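Local coordinates for Ig domain protein, group 2 domain protein (Shewanella frigidimarina, PDB 6BG8) that forms the ice-binding domain of a bacterial adhesin that holds the cell onto ice and inhibits growth of ice crystals, at residues Ala133-Gln138 against Phe156-Asn161. Sequence-based numbering, arbitrary orientation.
Sequences ADVTLQ and FTIGGN
V135 packs its CG2 methyl on the end of I158, 3.7 Å from CD1, and the two side chains cross at about a right angle. Both are buried inside the beta-solenoid of the DUF3494 ice-binding fold. The contact joins neighbouring coils at a corner, where strand 154-158 turns through G159 and G160 toward strand 162-164. I158 holds CG2 opposite its own backbone N, and this methyl faces the A133 carbonyl, with CG2 3.3 Å from A133 O. Three hydrogen bonds tie the two corners together. V135 N donates to N161 O at 2.9 Å, in nearly straight geometry. G160 N gives a weak, bent bond to A133 O. The third bond uses a side chain. The D134 carboxylate stands beside its own backbone N (chi1 -49°), which carries OD1 over G160 to the next peptide. The bare CA of G160 lets D134 OD1 come within 3.3 Å of it, where a CB would collide with that oxygen. The amide end of N161 serves the following coil, since its OD1 accepts from K189 N. N161 N donates an almost straight bond to D134 OD1 at 2.8 Å, on the anti side of the carboxylate and 17° out of its plane.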
loop_
_atom_site.group_PDB
_atom_site.type_symbol
_atom_site.label_atom_id
_atom_site.label_comp_id
_atom_site.label_asym_id
_atom_site.label_seq_id
_atom_site.Cartn_x
_atom_site.Cartn_y
_atom_site.Cartn_z
ATOM N N ALA A 133 16.278 -6.615 -9.656
ATOM C CA ALA A 133 17.181 -5.807 -8.853
ATOM C C ALA A 133 16.378 -4.872 -7.949
ATOM O O ALA A 133 15.154 -4.977 -7.846
ATOM C CB ALA A 133 18.135 -5.037 -9.762
ATOM N N ASP A 134 17.073 -3.961 -7.262
ATOM C CA ASP A 134 16.426 -2.873 -6.538
ATOM C C ASP A 134 16.092 -1.736 -7.497
ATOM O O ASP A 134 16.767 -1.533 -8.514
ATOM C CB ASP A 134 17.328 -2.315 -5.425
ATOM C CG ASP A 134 17.923 -3.386 -4.536
ATOM O OD1 ASP A 134 17.165 -4.209 -3.993
ATOM O OD2 ASP A 134 19.160 -3.391 -4.359
ATOM N N VAL A 135 15.058 -0.965 -7.155
ATOM C CA VAL A 135 14.639 0.182 -7.954
ATOM C C VAL A 135 14.665 1.431 -7.084
ATOM O O VAL A 135 14.208 1.411 -5.936
ATOM C CB VAL A 135 13.233 -0.002 -8.555
ATOM C CG1 VAL A 135 12.785 1.295 -9.238
ATOM C CG2 VAL A 135 13.208 -1.176 -9.522
ATOM N N THR A 136 15.187 2.520 -7.633
ATOM C CA THR A 136 15.128 3.805 -6.963
ATOM C C THR A 136 14.325 4.787 -7.802
ATOM O O THR A 136 14.280 4.692 -9.033
ATOM C CB THR A 136 16.531 4.364 -6.688
ATOM O OG1 THR A 136 17.324 4.283 -7.880
ATOM C CG2 THR A 136 17.196 3.558 -5.577
ATOM N N LEU A 137 13.678 5.722 -7.107
ATOM C CA LEU A 137 12.941 6.825 -7.720
ATOM C C LEU A 137 13.460 8.078 -7.024
ATOM O O LEU A 137 12.920 8.482 -5.994
ATOM C CB LEU A 137 11.435 6.637 -7.555
ATOM C CG LEU A 137 10.478 7.795 -7.851
ATOM C CD1 LEU A 137 10.864 8.555 -9.117
ATOM C CD2 LEU A 137 9.064 7.247 -7.959
ATOM N N GLN A 138 14.528 8.670 -7.562
ATOM C CA GLN A 138 15.155 9.783 -6.857
ATOM C C GLN A 138 15.733 10.871 -7.759
ATOM O O GLN A 138 15.927 12.000 -7.302
ATOM C CB GLN A 138 16.256 9.264 -5.925
ATOM C CG GLN A 138 17.351 8.442 -6.588
ATOM C CD GLN A 138 18.180 7.690 -5.554
ATOM O OE1 GLN A 138 17.930 7.794 -4.350
ATOM N NE2 GLN A 138 19.142 6.898 -6.019
ATOM N N PHE A 156 4.312 -2.504 -11.128
ATOM C CA PHE A 156 5.757 -2.553 -10.953
ATOM C C PHE A 156 6.063 -3.698 -10.008
ATOM O O PHE A 156 5.560 -3.725 -8.881
ATOM C CB PHE A 156 6.284 -1.232 -10.403
ATOM C CG PHE A 156 6.039 -0.083 -11.320
ATOM C CD1 PHE A 156 4.844 0.625 -11.271
ATOM C CD2 PHE A 156 6.982 0.263 -12.272
ATOM C CE1 PHE A 156 4.614 1.676 -12.151
ATOM C CE2 PHE A 156 6.755 1.300 -13.145
ATOM C CZ PHE A 156 5.570 2.004 -13.085
ATOM N N THR A 157 6.845 -4.661 -10.482
ATOM C CA THR A 157 7.083 -5.876 -9.713
ATOM C C THR A 157 8.584 -6.124 -9.622
ATOM O O THR A 157 9.259 -6.308 -10.639
ATOM C CB THR A 157 6.317 -7.057 -10.312
ATOM O OG1 THR A 157 6.608 -8.226 -9.549
ATOM C CG2 THR A 157 6.629 -7.268 -11.801
ATOM N N ILE A 158 9.103 -6.116 -8.395
ATOM C CA ILE A 158 10.502 -5.806 -8.125
ATOM C C ILE A 158 11.086 -6.863 -7.206
ATOM O O ILE A 158 10.539 -7.123 -6.127
ATOM C CB ILE A 158 10.638 -4.403 -7.496
ATOM C CG1 ILE A 158 10.213 -3.342 -8.524
ATOM C CG2 ILE A 158 12.058 -4.176 -6.961
ATOM C CD1 ILE A 158 10.001 -1.926 -7.937
ATOM N N GLY A 159 12.203 -7.462 -7.628
ATOM C CA GLY A 159 12.824 -8.532 -6.867
ATOM C C GLY A 159 13.653 -8.079 -5.691
ATOM O O GLY A 159 13.978 -8.893 -4.822
ATOM N N GLY A 160 14.000 -6.800 -5.640
ATOM C CA GLY A 160 14.681 -6.250 -4.487
ATOM C C GLY A 160 13.820 -5.248 -3.743
ATOM O O GLY A 160 12.626 -5.481 -3.511
ATOM N N ASN A 161 14.420 -4.126 -3.364
ATOM C CA ASN A 161 13.724 -3.043 -2.691
ATOM C C ASN A 161 13.223 -2.002 -3.692
ATOM O O ASN A 161 13.634 -1.971 -4.854
ATOM C CB ASN A 161 14.649 -2.359 -1.681
ATOM C CG ASN A 161 15.260 -3.324 -0.688
ATOM O OD1 ASN A 161 14.596 -4.232 -0.186
ATOM N ND2 ASN A 161 16.542 -3.119 -0.382
#